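Local coordinates for protein endo-beta-1,4-glucanase (cellulase B) (Bacillus halodurans, PDB 4V2X) that hydrolyses xyloglucan and beta-1,3-1,4-glucans as a tri-modular endo-beta-1,4-glucanase, its catalytic module joined to an Ig-like module and a family 46 carbohydrate-binding module, at residues I235-A246 and L262-H272; V315-D326 and I353-H363. All blocks are in the same frame, centred on the assembly; numbering follows the deposited sequence.

Contact 1. Residues I235-A246 and L262-H272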
loop_
_atom_site.group_PDB
_atom_site.type_symbol
_atom_site.label_atom_id
_atom_site.label_comp_id
_atom_site.label_asym_id
_atom_site.label_seq_id
_atom_site.Cartn_x
_atom_site.Cartn_y
_atom_site.Cartn_z
ATOM N N ILE A 235 -8.697 0.812 24.637
ATOM C CA ILE A 235 -7.384 0.238 24.936
ATOM C C ILE A 235 -7.272 -1.285 24.739
ATOM O O ILE A 235 -6.172 -1.833 24.833
ATOM C CB ILE A 235 -6.927 0.591 26.372
ATOM C CG1 ILE A 235 -7.852 -0.029 27.432
ATOM C CG2 ILE A 235 -6.855 2.102 26.537
ATOM C CD1 ILE A 235 -7.332 0.111 28.848
ATOM N N ARG A 236 -8.383 -1.966 24.461
ATOM C CA ARG A 236 -8.368 -3.425 24.332
ATOM C C ARG A 236 -7.369 -3.835 23.265
ATOM O O ARG A 236 -7.388 -3.289 22.163
ATOM C CB ARG A 236 -9.745 -3.961 23.956
ATOM C CG ARG A 236 -9.832 -5.482 23.932
ATOM C CD ARG A 236 -11.225 -5.961 23.557
ATOM N NE ARG A 236 -12.248 -5.339 24.396
ATOM C CZ ARG A 236 -12.489 -5.640 25.671
ATOM N NH1 ARG A 236 -11.796 -6.585 26.300
ATOM N NH2 ARG A 236 -13.436 -4.976 26.334
ATOM N N PRO A 237 -6.488 -4.800 23.584
ATOM C CA PRO A 237 -5.565 -5.249 22.551
ATOM C C PRO A 237 -6.270 -5.839 21.330
ATOM O O PRO A 237 -7.271 -6.548 21.462
ATOM C CB PRO A 237 -4.733 -6.309 23.278
ATOM C CG PRO A 237 -4.679 -5.777 24.669
ATOM C CD PRO A 237 -6.071 -5.270 24.915
ATOM N N LEU A 238 -5.735 -5.521 20.158
ATOM C CA LEU A 238 -6.281 -5.978 18.889
ATOM C C LEU A 238 -5.214 -6.748 18.145
ATOM O O LEU A 238 -4.044 -6.349 18.105
ATOM C CB LEU A 238 -6.745 -4.796 18.040
ATOM C CG LEU A 238 -7.741 -3.866 18.728
ATOM C CD1 LEU A 238 -8.131 -2.731 17.800
ATOM C CD2 LEU A 238 -8.966 -4.629 19.201
ATOM N N VAL A 239 -5.635 -7.861 17.552
ATOM C CA VAL A 239 -4.733 -8.785 16.882
ATOM C C VAL A 239 -4.967 -8.700 15.379
ATOM O O VAL A 239 -6.089 -8.895 14.908
ATOM C CB VAL A 239 -4.949 -10.234 17.381
ATOM C CG1 VAL A 239 -3.940 -11.181 16.737
ATOM C CG2 VAL A 239 -4.836 -10.305 18.899
ATOM N N LEU A 240 -3.905 -8.392 14.633
ATOM C CA LEU A 240 -4.003 -8.186 13.189
ATOM C C LEU A 240 -3.101 -9.169 12.442
ATOM O O LEU A 240 -1.920 -9.289 12.754
ATOM C CB LEU A 240 -3.604 -6.752 12.816
ATOM C CG LEU A 240 -4.394 -5.612 13.469
ATOM C CD1 LEU A 240 -3.858 -4.259 13.013
ATOM C CD2 LEU A 240 -5.884 -5.726 13.175
ATOM N N PRO A 241 -3.657 -9.864 11.440
ATOM C CA PRO A 241 -2.920 -10.880 10.710
ATOM C C PRO A 241 -2.203 -10.379 9.468
ATOM O O PRO A 241 -2.605 -9.385 8.858
ATOM C CB PRO A 241 -4.029 -11.827 10.269
ATOM C CG PRO A 241 -5.171 -10.904 9.987
ATOM C CD PRO A 241 -5.084 -9.857 11.061
ATOM N N THR A 242 -1.165 -11.104 9.072
ATOM C CA THR A 242 -0.671 -11.038 7.704
ATOM C C THR A 242 -1.628 -11.781 6.768
ATOM O O THR A 242 -2.455 -12.593 7.211
ATOM C CB THR A 242 0.702 -11.717 7.573
ATOM O OG1 THR A 242 0.609 -13.052 8.077
ATOM C CG2 THR A 242 1.749 -10.976 8.347
ATOM N N MET A 243 -1.495 -11.526 5.471
ATOM C CA MET A 243 -2.237 -12.287 4.454
ATOM C C MET A 243 -1.922 -13.772 4.621
ATOM O O MET A 243 -0.748 -14.152 4.767
ATOM C CB MET A 243 -1.857 -11.840 3.035
ATOM C CG MET A 243 -2.850 -12.262 1.952
ATOM S SD MET A 243 -4.407 -11.345 2.004
ATOM C CE MET A 243 -3.832 -9.734 1.475
ATOM N N GLU A 244 -2.978 -14.585 4.635
ATOM C CA GLU A 244 -2.890 -16.044 4.830
ATOM C C GLU A 244 -2.226 -16.440 6.152
ATOM O O GLU A 244 -1.876 -17.606 6.347
ATOM C CB GLU A 244 -2.161 -16.708 3.651
ATOM C CG GLU A 244 -2.915 -16.631 2.336
ATOM C CD GLU A 244 -2.254 -17.409 1.211
ATOM O OE1 GLU A 244 -1.128 -17.924 1.385
ATOM O OE2 GLU A 244 -2.877 -17.514 0.141
ATOM N N THR A 245 -2.102 -15.482 7.068
ATOM C CA THR A 245 -1.256 -15.592 8.263
ATOM C C THR A 245 0.125 -16.175 7.941
ATOM O O THR A 245 0.730 -16.866 8.767
ATOM C CB THR A 245 -1.932 -16.378 9.405
ATOM O OG1 THR A 245 -2.316 -17.677 8.936
ATOM C CG2 THR A 245 -3.171 -15.612 9.957
ATOM N N ALA A 246 0.637 -15.826 6.762
ATOM C CA ALA A 246 1.921 -16.317 6.276
ATOM C C ALA A 246 3.062 -15.394 6.721
ATOM O O ALA A 246 2.824 -14.316 7.253
ATOM C CB ALA A 246 1.879 -16.442 4.765
ATOM N N LEU A 262 -1.690 2.950 12.063
ATOM C CA LEU A 262 -2.779 3.074 13.024
ATOM C C LEU A 262 -2.359 3.801 14.296
ATOM O O LEU A 262 -3.221 4.261 15.041
ATOM C CB LEU A 262 -3.371 1.700 13.348
ATOM C CG LEU A 262 -4.055 1.050 12.134
ATOM C CD1 LEU A 262 -4.425 -0.386 12.426
ATOM C CD2 LEU A 262 -5.281 1.835 11.685
ATOM N N ASP A 263 -1.051 3.894 14.539
ATOM C CA ASP A 263 -0.505 4.793 15.560
ATOM C C ASP A 263 -1.141 4.519 16.922
ATOM O O ASP A 263 -1.635 5.423 17.590
ATOM C CB ASP A 263 -0.726 6.243 15.115
ATOM C CG ASP A 263 0.076 7.248 15.923
ATOM O OD1 ASP A 263 1.172 6.917 16.410
ATOM O OD2 ASP A 263 -0.401 8.381 16.062
ATOM N N ASP A 264 -1.121 3.249 17.311
ATOM C CA ASP A 264 -1.789 2.761 18.513
ATOM C C ASP A 264 -0.827 1.847 19.254
ATOM O O ASP A 264 -0.148 1.040 18.625
ATOM C CB ASP A 264 -3.040 1.971 18.126
ATOM C CG ASP A 264 -3.835 1.501 19.325
ATOM O OD1 ASP A 264 -4.722 2.257 19.781
ATOM O OD2 ASP A 264 -3.601 0.366 19.799
ATOM N N PRO A 265 -0.768 1.961 20.592
ATOM C CA PRO A 265 0.211 1.194 21.367
ATOM C C PRO A 265 -0.195 -0.246 21.725
ATOM O O PRO A 265 0.619 -0.978 22.295
ATOM C CB PRO A 265 0.344 2.029 22.649
ATOM C CG PRO A 265 -1.009 2.631 22.832
ATOM C CD PRO A 265 -1.537 2.892 21.448
ATOM N N ASN A 266 -1.427 -0.647 21.409
ATOM C CA ASN A 266 -1.972 -1.921 21.876
ATOM C C ASN A 266 -2.360 -2.828 20.713
ATOM O O ASN A 266 -3.462 -3.375 20.674
ATOM C CB ASN A 266 -3.159 -1.664 22.804
ATOM C CG ASN A 266 -2.749 -0.941 24.081
ATOM O OD1 ASN A 266 -1.564 -0.844 24.396
ATOM N ND2 ASN A 266 -3.722 -0.427 24.813
ATOM N N LEU A 267 -1.437 -2.971 19.765
ATOM C CA LEU A 267 -1.649 -3.826 18.596
ATOM C C LEU A 267 -0.694 -5.024 18.635
ATOM O O LEU A 267 0.472 -4.912 19.043
ATOM C CB LEU A 267 -1.477 -3.028 17.304
ATOM C CG LEU A 267 -2.470 -1.872 17.096
ATOM C CD1 LEU A 267 -2.181 -1.127 15.796
ATOM C CD2 LEU A 267 -3.906 -2.370 17.132
ATOM N N ILE A 268 -1.220 -6.174 18.225
ATOM C CA ILE A 268 -0.489 -7.429 18.238
ATOM C C ILE A 268 -0.500 -7.982 16.822
ATOM O O ILE A 268 -1.554 -8.040 16.193
ATOM C CB ILE A 268 -1.153 -8.449 19.191
ATOM C CG1 ILE A 268 -1.182 -7.905 20.623
ATOM C CG2 ILE A 268 -0.412 -9.778 19.154
ATOM C CD1 ILE A 268 -2.078 -8.699 21.548
ATOM N N ALA A 269 0.668 -8.379 16.321
ATOM C CA ALA A 269 0.749 -9.035 15.013
ATOM C C ALA A 269 0.530 -10.538 15.175
ATOM O O ALA A 269 0.987 -11.130 16.155
ATOM C CB ALA A 269 2.097 -8.770 14.363
ATOM N N THR A 270 -0.159 -11.159 14.220
ATOM C CA THR A 270 -0.328 -12.607 14.258
ATOM C C THR A 270 0.012 -13.288 12.931
ATOM O O THR A 270 -0.244 -12.759 11.841
ATOM C CB THR A 270 -1.733 -13.018 14.781
ATOM O OG1 THR A 270 -1.708 -14.394 15.158
ATOM C CG2 THR A 270 -2.822 -12.797 13.745
ATOM N N VAL A 271 0.645 -14.453 13.063
ATOM C CA VAL A 271 0.938 -15.353 11.961
ATOM C C VAL A 271 0.612 -16.761 12.447
ATOM O O VAL A 271 0.438 -16.977 13.651
ATOM C CB VAL A 271 2.413 -15.268 11.504
ATOM C CG1 VAL A 271 2.724 -13.874 10.965
ATOM C CG2 VAL A 271 3.377 -15.644 12.622
ATOM N N HIS A 272 0.509 -17.703 11.515
ATOM C CA HIS A 272 0.307 -19.115 11.830
ATOM C C HIS A 272 1.457 -19.917 11.237
ATOM O O HIS A 272 2.158 -19.437 10.335
ATOM C CB HIS A 272 -0.993 -19.625 11.242
ATOM C CG HIS A 272 -2.214 -18.985 11.820
ATOM N ND1 HIS A 272 -3.474 -19.230 11.329
ATOM C CD2 HIS A 272 -2.372 -18.129 12.857
ATOM C CE1 HIS A 272 -4.359 -18.544 12.033
ATOM N NE2 HIS A 272 -3.715 -17.866 12.966
#

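Contact 2. Residues V315-D326 and I353-H363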
loop_
_atom_site.group_PDB
_atom_site.type_symbol
_atom_site.label_atom_id
_atom_site.label_comp_id
_atom_site.label_asym_id
_atom_site.label_seq_id
_atom_site.Cartn_x
_atom_site.Cartn_y
_atom_site.Cartn_z
ATOM N N VAL A 315 4.205 -10.459 18.946
ATOM C CA VAL A 315 3.675 -11.423 17.992
ATOM C C VAL A 315 3.061 -12.603 18.723
ATOM O O VAL A 315 3.690 -13.182 19.624
ATOM C CB VAL A 315 4.781 -11.946 17.049
ATOM C CG1 VAL A 315 4.248 -13.044 16.129
ATOM C CG2 VAL A 315 5.352 -10.795 16.237
ATOM N N VAL A 316 1.832 -12.947 18.329
ATOM C CA VAL A 316 1.209 -14.188 18.743
ATOM C C VAL A 316 1.169 -15.114 17.531
ATOM O O VAL A 316 0.633 -14.758 16.478
ATOM C CB VAL A 316 -0.211 -13.979 19.302
ATOM C CG1 VAL A 316 -0.911 -15.319 19.507
ATOM C CG2 VAL A 316 -0.156 -13.215 20.620
ATOM N N LEU A 317 1.777 -16.285 17.683
ATOM C CA LEU A 317 1.633 -17.358 16.719
ATOM C C LEU A 317 0.289 -17.998 17.048
ATOM O O LEU A 317 0.197 -18.843 17.941
ATOM C CB LEU A 317 2.800 -18.340 16.870
ATOM C CG LEU A 317 2.833 -19.536 15.929
ATOM C CD1 LEU A 317 2.937 -19.096 14.478
ATOM C CD2 LEU A 317 4.006 -20.436 16.294
ATOM N N GLY A 318 -0.765 -17.546 16.364
ATOM C CA GLY A 318 -2.147 -17.838 16.771
ATOM C C GLY A 318 -2.575 -19.282 16.586
ATOM O O GLY A 318 -3.541 -19.734 17.214
ATOM N N GLU A 319 -1.873 -19.978 15.688
ATOM C CA GLU A 319 -2.031 -21.409 15.480
ATOM C C GLU A 319 -0.694 -22.005 15.106
ATOM O O GLU A 319 0.024 -21.444 14.273
ATOM C CB GLU A 319 -2.977 -21.691 14.317
ATOM C CG GLU A 319 -4.393 -21.174 14.498
ATOM C CD GLU A 319 -5.295 -21.523 13.334
ATOM O OE1 GLU A 319 -4.869 -22.314 12.473
ATOM O OE2 GLU A 319 -6.430 -21.000 13.272
ATOM N N PHE A 320 -0.369 -23.153 15.687
ATOM C CA PHE A 320 0.732 -23.955 15.165
ATOM C C PHE A 320 0.447 -25.430 15.331
ATOM O O PHE A 320 -0.398 -25.829 16.136
ATOM C CB PHE A 320 2.081 -23.579 15.792
ATOM C CG PHE A 320 2.272 -24.071 17.199
ATOM C CD1 PHE A 320 1.729 -23.379 18.275
ATOM C CD2 PHE A 320 3.029 -25.214 17.457
ATOM C CE1 PHE A 320 1.914 -23.820 19.574
ATOM C CE2 PHE A 320 3.213 -25.659 18.757
ATOM C CZ PHE A 320 2.657 -24.965 19.819
ATOM N N GLY A 321 1.155 -26.217 14.536
ATOM C CA GLY A 321 1.044 -27.668 14.547
ATOM C C GLY A 321 1.767 -28.189 13.318
ATOM O O GLY A 321 2.662 -27.532 12.790
ATOM N N LEU A 322 1.378 -29.372 12.863
ATOM C CA LEU A 322 1.838 -29.889 11.592
ATOM C C LEU A 322 0.611 -30.063 10.703
ATOM O O LEU A 322 -0.410 -30.600 11.133
ATOM C CB LEU A 322 2.599 -31.198 11.793
ATOM C CG LEU A 322 3.992 -31.008 12.403
ATOM C CD1 LEU A 322 4.570 -32.344 12.827
ATOM C CD2 LEU A 322 4.946 -30.305 11.432
ATOM N N LEU A 323 0.703 -29.561 9.478
ATOM C CA LEU A 323 -0.436 -29.551 8.551
ATOM C C LEU A 323 -1.045 -30.933 8.350
ATOM O O LEU A 323 -2.271 -31.079 8.288
ATOM C CB LEU A 323 -0.016 -28.978 7.198
ATOM C CG LEU A 323 -1.157 -28.711 6.210
ATOM C CD1 LEU A 323 -2.114 -27.663 6.769
ATOM C CD2 LEU A 323 -0.617 -28.271 4.862
ATOM N N GLY A 324 -0.187 -31.945 8.264
ATOM C CA GLY A 324 -0.623 -33.327 8.071
ATOM C C GLY A 324 -1.523 -33.896 9.154
ATOM O O GLY A 324 -2.217 -34.886 8.928
ATOM N N PHE A 325 -1.509 -33.282 10.335
ATOM C CA PHE A 325 -2.437 -33.651 11.411
ATOM C C PHE A 325 -3.903 -33.511 10.986
ATOM O O PHE A 325 -4.787 -34.130 11.594
ATOM C CB PHE A 325 -2.180 -32.796 12.658
ATOM C CG PHE A 325 -0.905 -33.126 13.413
ATOM C CD1 PHE A 325 -0.021 -34.118 12.998
ATOM C CD2 PHE A 325 -0.588 -32.399 14.554
ATOM C CE1 PHE A 325 1.132 -34.384 13.726
ATOM C CE2 PHE A 325 0.563 -32.663 15.282
ATOM C CZ PHE A 325 1.424 -33.657 14.860
ATOM N N ASP A 326 -4.172 -32.702 9.957
ATOM C CA ASP A 326 -5.521 -32.621 9.386
ATOM C C ASP A 326 -5.982 -33.966 8.839
ATOM O O ASP A 326 -7.175 -34.198 8.712
ATOM C CB ASP A 326 -5.604 -31.553 8.286
ATOM C CG ASP A 326 -5.657 -30.140 8.839
ATOM O OD1 ASP A 326 -5.762 -29.954 10.068
ATOM O OD2 ASP A 326 -5.609 -29.193 8.029
ATOM N N ILE A 353 8.121 -15.095 21.130
ATOM C CA ILE A 353 6.861 -15.245 20.410
ATOM C C ILE A 353 5.918 -16.130 21.220
ATOM O O ILE A 353 6.241 -17.268 21.558
ATOM C CB ILE A 353 7.097 -15.811 18.994
ATOM C CG1 ILE A 353 7.827 -14.763 18.136
ATOM C CG2 ILE A 353 5.769 -16.191 18.338
ATOM C CD1 ILE A 353 8.427 -15.299 16.853
ATOM N N THR A 354 4.746 -15.595 21.542
ATOM C CA THR A 354 3.722 -16.378 22.222
ATOM C C THR A 354 3.044 -17.307 21.213
ATOM O O THR A 354 2.709 -16.885 20.112
ATOM C CB THR A 354 2.713 -15.456 22.925
ATOM O OG1 THR A 354 3.336 -14.919 24.104
ATOM C CG2 THR A 354 1.443 -16.198 23.311
ATOM N N HIS A 355 2.846 -18.567 21.594
ATOM C CA HIS A 355 2.312 -19.576 20.667
ATOM C C HIS A 355 1.018 -20.180 21.189
ATOM O O HIS A 355 0.826 -20.315 22.392
ATOM C CB HIS A 355 3.347 -20.673 20.378
ATOM C CG HIS A 355 3.969 -21.265 21.605
ATOM N ND1 HIS A 355 3.331 -22.206 22.385
ATOM C CD2 HIS A 355 5.161 -21.029 22.200
ATOM C CE1 HIS A 355 4.103 -22.521 23.410
ATOM N NE2 HIS A 355 5.221 -21.827 23.316
ATOM N N MET A 356 0.126 -20.529 20.268
ATOM C CA MET A 356 -1.140 -21.136 20.627
ATOM C C MET A 356 -1.351 -22.388 19.784
ATOM O O MET A 356 -1.475 -22.309 18.564
ATOM C CB MET A 356 -2.283 -20.135 20.430
ATOM C CG MET A 356 -1.947 -18.735 20.929
ATOM S SD MET A 356 -3.359 -17.627 21.038
ATOM C CE MET A 356 -4.213 -18.314 22.463
ATOM N N LEU A 357 -1.392 -23.543 20.451
ATOM C CA LEU A 357 -1.500 -24.824 19.775
ATOM C C LEU A 357 -2.831 -24.955 19.075
ATOM O O LEU A 357 -3.882 -24.661 19.663
ATOM C CB LEU A 357 -1.377 -25.971 20.779
ATOM C CG LEU A 357 -1.506 -27.387 20.210
ATOM C CD1 LEU A 357 -0.282 -27.743 19.387
ATOM C CD2 LEU A 357 -1.719 -28.371 21.347
ATOM N N TRP A 358 -2.801 -25.395 17.821
ATOM C CA TRP A 358 -4.039 -25.736 17.134
ATOM C C TRP A 358 -4.494 -27.112 17.593
ATOM O O TRP A 358 -3.826 -28.112 17.329
ATOM C CB TRP A 358 -3.882 -25.724 15.612
ATOM C CG TRP A 358 -5.176 -26.079 14.956
ATOM C CD1 TRP A 358 -5.476 -27.235 14.308
ATOM C CD2 TRP A 358 -6.369 -25.297 14.956
ATOM N NE1 TRP A 358 -6.783 -27.219 13.881
ATOM C CE2 TRP A 358 -7.353 -26.035 14.267
ATOM C CE3 TRP A 358 -6.702 -24.034 15.462
ATOM C CZ2 TRP A 358 -8.640 -25.551 14.064
ATOM C CZ3 TRP A 358 -7.983 -23.560 15.267
ATOM C CH2 TRP A 358 -8.934 -24.313 14.567
ATOM N N ASP A 359 -5.612 -27.154 18.307
ATOM C CA ASP A 359 -6.159 -28.403 18.805
ATOM C C ASP A 359 -7.600 -28.509 18.334
ATOM O O ASP A 359 -8.512 -27.957 18.957
ATOM C CB ASP A 359 -6.098 -28.453 20.336
ATOM C CG ASP A 359 -6.409 -29.838 20.889
ATOM O OD1 ASP A 359 -7.017 -30.655 20.155
ATOM O OD2 ASP A 359 -6.023 -30.123 22.052
ATOM N N ASN A 360 -7.804 -29.238 17.240
ATOM C CA ASN A 360 -9.151 -29.433 16.698
ATOM C C ASN A 360 -9.987 -30.505 17.412
ATOM O O ASN A 360 -11.071 -30.860 16.949
ATOM C CB ASN A 360 -9.068 -29.746 15.204
ATOM C CG ASN A 360 -8.429 -31.093 14.918
ATOM O OD1 ASN A 360 -8.268 -31.930 15.811
ATOM N ND2 ASN A 360 -8.091 -31.316 13.660
ATOM N N GLY A 361 -9.495 -31.000 18.545
ATOM C CA GLY A 361 -10.089 -32.149 19.222
ATOM C C GLY A 361 -9.165 -33.358 19.235
ATOM O O GLY A 361 -9.393 -34.306 19.989
ATOM N N GLN A 362 -8.116 -33.332 18.417
ATOM C CA GLN A 362 -7.224 -34.492 18.283
ATOM C C GLN A 362 -6.068 -34.558 19.283
ATOM O O GLN A 362 -5.368 -35.576 19.342
ATOM C CB GLN A 362 -6.648 -34.573 16.863
ATOM C CG GLN A 362 -5.557 -33.556 16.570
ATOM C CD GLN A 362 -5.227 -33.429 15.095
ATOM O OE1 GLN A 362 -4.933 -32.339 14.617
ATOM N NE2 GLN A 362 -5.278 -34.534 14.376
ATOM N N HIS A 363 -5.823 -33.498 20.047
ATOM C CA HIS A 363 -4.729 -33.549 21.017
ATOM C C HIS A 363 -5.242 -33.790 22.436
ATOM O O HIS A 363 -4.908 -34.812 23.047
ATOM C CB HIS A 363 -3.855 -32.303 20.937
ATOM C CG HIS A 363 -3.205 -32.115 19.601
ATOM N ND1 HIS A 363 -2.536 -33.129 18.950
ATOM C CD2 HIS A 363 -3.124 -31.033 18.796
ATOM C CE1 HIS A 363 -2.068 -32.675 17.799
ATOM N NE2 HIS A 363 -2.412 -31.404 17.682
HETATM O O HOH W 1 -7.655 -33.789 12.101
HETATM O O HOH W 2 -4.705 -30.452 12.641
HETATM O O HOH W 3 -7.968 -28.946 11.826
#

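Contact 1. Residues I235-A246 and L262-H272
Leu262 meets Leu240 tip to tip, CD1 to CD1 at 4.0 Å, so the connection between the strands reaches back to the first strand through branched apolar ends. Asp264 then shapes the turn: its OD2 accepts from the N of Asn266 in an Asx turn, while OD1 pairs with Arg227. Asn266 suits this corner because its amide can donate where a strand begins; ND2 gives 2.8 Å to Ile235 O on a lone pair in the carbonyl plane, and the Asn266 carbonyl starts the parallel ladder by accepting from Leu238 N. Leu267 lays CD2 against CB of Leu238. On the next rung Ile268 donates to Leu238 O and accepts from Leu240 N in a nearly straight bond (169°). CD1 of Ile268 reaches Pro237 CB at 4.0 Å as well as Val239 CG2. Thr270 is pressed hard on Val239, its CB 3.5 Å from CG1, and its CG2 touches CA and CB of Pro241. With OG1 anti to the backbone N (chi1 -163°), the hydroxyl is turned to Val316 O; a threonine gives a methyl for the apolar neighbours and a hydroxyl for this carbonyl. Val271 lays CG1 over the polar pair formed where Thr242 OG1 donates to Ala246 O, 3.7 Å from Thr242 OG1. Finally His272 N donates to Thr245 O at 2.9 Å and 178°, and Thr245 CG2 sits 3.7 Å above the centre of the imidazole, a CH-pi contact; ND1 of that ring bonds Glu197. Strand 238-241 is flanked on its far side by strand 190-193, and strand 267-273 by strand 315-320. Helix 58-64 covers Pro237 and Ile268 at the N-terminal ends of these two strands, while helix 209-227 packs outside Leu240.

Contact 2. Residues V315-D326 and I353-H363
A carboxylate runs alongside an indole here: Glu319 and Trp358 lie side by side, planes 29° apart, with Glu319 OE1 3.8 Å above the plane of the Trp358 ring, toward its rim. Glu319 is held by Tyr274 and Arg107, and the N of Asn360 lies toward the rim of the opposite indole face. At the indole edge, NE1 of Trp358 donates to a water that also bonds Asp326 OD1 and Asn360 ND2. Nearby, Gln362 spans the two loops, NE2 giving 2.9 Å to Phe325 O along a 170° bond in its own amide plane, and OE1 receiving a water shared with Asp326 OD1. Its chi1 of 75° places CG between the backbone N and carbonyl carbon, above the centre of the His363 ring, whose edge meets Phe325 CD2. A leucine at Gln362 would probably leave Phe325 O without its amide donor and deprive the bridging water of an acceptor, loosening the tie between the loops. Asp359 OD1 steadies this turn by accepting from Gly361 N and His363 N on opposite faces of the carboxylate. Further back, the Phe320 ring takes Leu357 CD1 over one face and brings CE1 to 3.5 Å from His355 ND1. Pliable Met356 suits the interior, its SD 3.7 Å from Val316 CG1. Beneath them Leu317 N donates 2.7 Å to Thr354 O. Such a parallel seventh and eighth strand pair, joined by helix 334-350, belongs to the (beta/alpha)8 barrel of family 5 glycosidases; Glu319 at the seventh strand's end is consistent with the family's catalytic nucleophile position.

Overall arrangement
Contacts 1 and 2 are two beta-alpha-beta units in succession round one barrel: strands five and six, then seven and eight. Their centres lie 18 Å apart, yet they join directly, because strand 267-273 neighbours strand 315-320. Across that seam Ala269 O and Val316 N are 3.0 Å apart and Thr270 OG1 and Val316 O 2.7 Å, both probable hydrogen bonds. His272 CE1 approaches Glu319 CD to 3.4 Å at the C-terminal ends of the strands, where family 5 barrels carry their active site, so this is probably the catalytic region here. At the barrel's other end the Leu262 side chain is about 9 Å from a bound calcium ion, whereas beyond the C-terminal ends that of Asp326 is about 3 Å from a cacodylate, probably from the crystallisation liquor.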